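Side-chain contacts in DUF5063 domain-containing protein (Bacteroides fragilis, PDB 3NRH), which is of unknown function, a predominantly alpha-helical member of the DUF5063 family: residues E31-K34 against R35-V39; E68-T72 against E73-E77. One frame throughout, in Å; residues are numbered along the deposited sequence.

Contact 1: E31-K34 against R35-V39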
loop_
_atom_site.group_PDB
_atom_site.type_symbol
_atom_site.label_atom_id
_atom_site.label_comp_id
_atom_site.label_asym_id
_atom_site.label_seq_id
_atom_site.Cartn_x
_atom_site.Cartn_y
_atom_site.Cartn_z
ATOM N N GLU A 31 -22.565 -3.412 3.700
ATOM C CA GLU A 31 -23.771 -2.938 4.380
ATOM C C GLU A 31 -23.835 -3.405 5.832
ATOM O O GLU A 31 -24.752 -3.040 6.564
ATOM C CB GLU A 31 -25.031 -3.421 3.659
ATOM C CG GLU A 31 -25.195 -2.926 2.236
ATOM C CD GLU A 31 -26.587 -3.194 1.696
ATOM O OE1 GLU A 31 -27.542 -2.536 2.161
ATOM O OE2 GLU A 31 -26.731 -4.068 0.814
ATOM N N SER A 32 -22.862 -4.207 6.250
ATOM C CA SER A 32 -22.850 -4.728 7.612
ATOM C C SER A 32 -21.797 -4.095 8.522
ATOM O O SER A 32 -21.219 -4.777 9.368
ATOM C CB SER A 32 -22.638 -6.245 7.580
ATOM O OG SER A 32 -23.604 -6.876 6.757
HETATM N N MSE A 33 -21.554 -2.797 8.365
HETATM C CA MSE A 33 -20.554 -2.131 9.195
HETATM C C MSE A 33 -20.587 -0.608 9.126
HETATM O O MSE A 33 -21.222 -0.022 8.249
HETATM C CB MSE A 33 -19.161 -2.615 8.806
HETATM C CG MSE A 33 -18.761 -2.236 7.397
HETATM SE SE MSE A 33 -17.058 -2.981 6.923
HETATM C CE MSE A 33 -17.667 -4.607 6.065
ATOM N N LYS A 34 -19.876 0.018 10.058
ATOM C CA LYS A 34 -19.793 1.470 10.147
ATOM C C LYS A 34 -18.649 1.974 9.269
ATOM O O LYS A 34 -17.750 1.213 8.912
ATOM C CB LYS A 34 -19.541 1.889 11.597
ATOM C CG LYS A 34 -20.466 1.237 12.621
ATOM C CD LYS A 34 -21.927 1.585 12.381
ATOM C CE LYS A 34 -22.186 3.070 12.569
ATOM N NZ LYS A 34 -23.620 3.412 12.359
ATOM N N ARG A 35 -18.675 3.258 8.936
ATOM C CA ARG A 35 -17.633 3.832 8.092
ATOM C C ARG A 35 -16.233 3.719 8.694
ATOM O O ARG A 35 -15.270 3.463 7.973
ATOM C CB ARG A 35 -17.927 5.303 7.798
ATOM C CG ARG A 35 -16.931 5.942 6.842
ATOM C CD ARG A 35 -17.097 7.455 6.825
ATOM N NE ARG A 35 -18.445 7.846 6.430
ATOM C CZ ARG A 35 -18.939 9.071 6.582
ATOM N NH1 ARG A 35 -18.196 10.026 7.126
ATOM N NH2 ARG A 35 -20.178 9.339 6.192
ATOM N N SER A 36 -16.112 3.918 10.004
ATOM C CA SER A 36 -14.804 3.835 10.647
ATOM C C SER A 36 -14.184 2.457 10.441
ATOM O O SER A 36 -13.007 2.341 10.097
ATOM C CB SER A 36 -14.915 4.144 12.145
ATOM O OG SER A 36 -15.818 3.264 12.795
ATOM N N THR A 37 -14.985 1.419 10.643
ATOM C CA THR A 37 -14.516 0.049 10.477
ATOM C C THR A 37 -14.174 -0.222 9.014
ATOM O O THR A 37 -13.180 -0.883 8.709
ATOM C CB THR A 37 -15.582 -0.956 10.942
ATOM O OG1 THR A 37 -15.930 -0.677 12.303
ATOM C CG2 THR A 37 -15.048 -2.378 10.850
ATOM N N PHE A 38 -15.004 0.295 8.112
ATOM C CA PHE A 38 -14.787 0.117 6.683
ATOM C C PHE A 38 -13.461 0.739 6.253
ATOM O O PHE A 38 -12.643 0.098 5.589
ATOM C CB PHE A 38 -15.916 0.768 5.881
ATOM C CG PHE A 38 -15.734 0.653 4.398
ATOM C CD1 PHE A 38 -15.973 -0.553 3.748
ATOM C CD2 PHE A 38 -15.279 1.735 3.655
ATOM C CE1 PHE A 38 -15.758 -0.680 2.378
ATOM C CE2 PHE A 38 -15.059 1.618 2.283
ATOM C CZ PHE A 38 -15.299 0.408 1.645
ATOM N N VAL A 39 -13.257 1.996 6.630
ATOM C CA VAL A 39 -12.040 2.703 6.266
ATOM C C VAL A 39 -10.786 2.060 6.852
ATOM O O VAL A 39 -9.811 1.834 6.135
ATOM C CB VAL A 39 -12.114 4.183 6.705
ATOM C CG1 VAL A 39 -10.764 4.868 6.493
ATOM C CG2 VAL A 39 -13.191 4.897 5.898
HETATM O O HOH W 1 -18.804 -2.018 12.112
#
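The selenium of Met33, modelled as selenomethionine, lies against the first turn of the helix that begins at Arg35: SE is 3.8 Å from Phe38 CA and 4.1 Å from Phe38 CB. The same atom reaches the rim of the Phe38 ring near its plane, also 4.1 Å from CD1, which makes a Met-aromatic contact of the edge kind. Met33 CG sits between its own backbone N and carbonyl carbon (chi1 65°), and this sends the chain back over the start of the helix. A neighbouring link is polar: Phe38 N donates to Lys34 O at 3.0 Å, the donor lying in the carbonyl plane. This is the opening i to i+4 bond of helix 35-54, with Lys34 as N-cap. The cap residue's own side chain cannot accept from the first-turn amides. Separately, a water accepts from Lys34 N at 3.1 Å and is hydrogen-bonded to Thr37 OG1 at 3.2 Å, which joins loop and helix between two exposed residues. Further out, Phe38 is buried against Leu27 and Phe26 of helix 11-28 and against Leu83 and Ile86 of helix 73-87. Met33 also touches Phe26, and the Phe38 and Phe26 rings meet nearly parallel. Arg35 turns outward from the loop to bond Ile86 O through NE and to form a salt bridge with Glu89 through NH2.

Contact 2: E68-T72 against E73-E77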
loop_
_atom_site.group_PDB
_atom_site.type_symbol
_atom_site.label_atom_id
_atom_site.label_comp_id
_atom_site.label_asym_id
_atom_site.label_seq_id
_atom_site.Cartn_x
_atom_site.Cartn_y
_atom_site.Cartn_z
ATOM N N GLU A 68 -15.150 -17.901 -17.527
ATOM C CA GLU A 68 -16.484 -17.402 -17.204
ATOM C C GLU A 68 -16.326 -16.060 -16.503
ATOM O O GLU A 68 -15.316 -15.811 -15.848
ATOM C CB GLU A 68 -17.219 -18.369 -16.262
ATOM C CG GLU A 68 -17.904 -19.546 -16.942
ATOM C CD GLU A 68 -18.639 -20.436 -15.951
ATOM O OE1 GLU A 68 -19.415 -19.901 -15.128
ATOM O OE2 GLU A 68 -18.446 -21.672 -15.996
ATOM N N THR A 69 -17.319 -15.196 -16.649
ATOM C CA THR A 69 -17.292 -13.890 -16.008
ATOM C C THR A 69 -18.332 -13.906 -14.895
ATOM O O THR A 69 -19.321 -14.633 -14.973
ATOM C CB THR A 69 -17.632 -12.766 -17.016
ATOM O OG1 THR A 69 -16.617 -12.709 -18.024
ATOM C CG2 THR A 69 -17.706 -11.420 -16.315
ATOM N N TYR A 70 -18.103 -13.124 -13.849
ATOM C CA TYR A 70 -19.046 -13.075 -12.745
ATOM C C TYR A 70 -19.766 -11.738 -12.667
ATOM O O TYR A 70 -20.994 -11.683 -12.617
ATOM C CB TYR A 70 -18.338 -13.313 -11.404
ATOM C CG TYR A 70 -19.277 -13.189 -10.218
ATOM C CD1 TYR A 70 -19.954 -14.300 -9.714
ATOM C CD2 TYR A 70 -19.517 -11.951 -9.624
ATOM C CE1 TYR A 70 -20.848 -14.178 -8.647
ATOM C CE2 TYR A 70 -20.409 -11.818 -8.562
ATOM C CZ TYR A 70 -21.067 -12.932 -8.075
ATOM O OH TYR A 70 -21.926 -12.797 -6.999
ATOM N N VAL A 71 -18.986 -10.660 -12.651
ATOM C CA VAL A 71 -19.537 -9.320 -12.515
ATOM C C VAL A 71 -20.404 -8.825 -13.668
ATOM O O VAL A 71 -19.943 -8.683 -14.800
ATOM C CB VAL A 71 -18.412 -8.293 -12.252
ATOM C CG1 VAL A 71 -19.003 -6.903 -12.066
ATOM C CG2 VAL A 71 -17.627 -8.698 -11.011
ATOM N N THR A 72 -21.666 -8.562 -13.352
ATOM C CA THR A 72 -22.632 -8.051 -14.312
ATOM C C THR A 72 -22.843 -6.578 -13.971
ATOM O O THR A 72 -22.356 -6.099 -12.945
ATOM C CB THR A 72 -23.983 -8.781 -14.185
ATOM O OG1 THR A 72 -24.538 -8.539 -12.884
ATOM C CG2 THR A 72 -23.797 -10.278 -14.384
ATOM N N GLU A 73 -23.561 -5.854 -14.822
ATOM C CA GLU A 73 -23.813 -4.440 -14.558
ATOM C C GLU A 73 -24.550 -4.262 -13.230
ATOM O O GLU A 73 -24.272 -3.331 -12.474
ATOM C CB GLU A 73 -24.643 -3.828 -15.692
ATOM C CG GLU A 73 -24.879 -2.331 -15.555
ATOM C CD GLU A 73 -23.589 -1.539 -15.449
ATOM O OE1 GLU A 73 -22.703 -1.720 -16.310
ATOM O OE2 GLU A 73 -23.460 -0.731 -14.505
ATOM N N GLU A 74 -25.488 -5.160 -12.948
ATOM C CA GLU A 74 -26.271 -5.089 -11.716
ATOM C C GLU A 74 -25.396 -5.305 -10.480
ATOM O O GLU A 74 -25.518 -4.586 -9.486
ATOM C CB GLU A 74 -27.391 -6.132 -11.748
ATOM C CG GLU A 74 -28.367 -6.050 -10.584
ATOM C CD GLU A 74 -29.093 -4.715 -10.515
ATOM O OE1 GLU A 74 -29.399 -4.144 -11.582
ATOM O OE2 GLU A 74 -29.373 -4.243 -9.390
ATOM N N ILE A 75 -24.526 -6.309 -10.548
ATOM C CA ILE A 75 -23.616 -6.614 -9.449
ATOM C C ILE A 75 -22.743 -5.386 -9.193
ATOM O O ILE A 75 -22.577 -4.956 -8.053
ATOM C CB ILE A 75 -22.696 -7.815 -9.805
ATOM C CG1 ILE A 75 -23.501 -9.118 -9.793
ATOM C CG2 ILE A 75 -21.519 -7.896 -8.832
ATOM C CD1 ILE A 75 -24.078 -9.463 -8.430
ATOM N N TYR A 76 -22.196 -4.830 -10.271
ATOM C CA TYR A 76 -21.319 -3.663 -10.187
ATOM C C TYR A 76 -22.023 -2.439 -9.610
ATOM O O TYR A 76 -21.505 -1.781 -8.709
ATOM C CB TYR A 76 -20.765 -3.315 -11.575
ATOM C CG TYR A 76 -19.883 -2.076 -11.595
ATOM C CD1 TYR A 76 -18.512 -2.165 -11.361
ATOM C CD2 TYR A 76 -20.432 -0.814 -11.823
ATOM C CE1 TYR A 76 -17.705 -1.027 -11.354
ATOM C CE2 TYR A 76 -19.638 0.331 -11.817
ATOM C CZ TYR A 76 -18.277 0.217 -11.582
ATOM O OH TYR A 76 -17.487 1.340 -11.579
ATOM N N GLU A 77 -23.204 -2.129 -10.136
ATOM C CA GLU A 77 -23.958 -0.968 -9.673
ATOM C C GLU A 77 -24.416 -1.056 -8.226
ATOM O O GLU A 77 -24.333 -0.079 -7.478
ATOM C CB GLU A 77 -25.166 -0.728 -10.583
ATOM C CG GLU A 77 -24.802 -0.087 -11.903
ATOM C CD GLU A 77 -24.192 1.291 -11.720
ATOM O OE1 GLU A 77 -24.869 2.172 -11.149
ATOM O OE2 GLU A 77 -23.037 1.493 -12.144
#
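Thr72 grips the first turn of helix 73-87 with two oxygens. Its hydroxyl OG1 accepts from Ile75 N at 3.2 Å in a nearly straight bond (166° at the hydrogen), the capping bond of an N-cap threonine. Its carbonyl O takes Tyr76 N at 3.0 Å, again close to straight, with the donor tilted 18° from the carbonyl plane; this is the first i to i+4 bond of the helix. The hydroxyl can reach the Ile75 amide because OG1 stands between the backbone N and the carbonyl carbon of its own residue (chi1 63°), facing forward over the turn, while CG2 points back beside the backbone N.

Around this polar centre the apolar groups close in. Ile75 CG1 comes within 3.3 Å of Thr72 OG1, laying a methylene beside the capping oxygen, while its CG2 branch reaches the loop residues before the cap. That methyl meets Tyr70 CE2 at 4.1 Å, the two side chains crossing at about a right angle, and is 4.2 Å from Val71 CG1. Val71 CG1 in turn packs on Tyr76 CB at 4.0 Å, carrying the packing from the loop to the next helical residue.

Helix 112-131 holds the outer parts: Asp125 accepts from the backbone N atoms of Tyr70 and Val71, Tyr70 meets Phe128 edge-to-face and Lys124 in a cation-pi contact, and Tyr76 OH is hydrogen-bonded to Asp118. With OG1 accepting from an amide of the first turn, and its partial negative charge lying near the positive end of the helix dipole, the threonine probably stabilises this terminus electrostatically as well as by the bond itself.

From the N terminus, the chain leaves helix 11-28, and contact 1 closes the short loop that leads into helix 35-54. That helix then runs its course, and the longer connection after it ends at contact 2, where helix 73-87 begins. The two contacts stand in series, neither nested nor crossed, and do not touch: their centres are 23 Å apart and their nearest atoms about 10 Å. Each is the start of a helix, and helix 73-87 connects them, since it opens in contact 2 and farther along packs against Phe38 of contact 1. Contact 1 also faces helix 11-28, whereas contact 2 rests on helix 112-131.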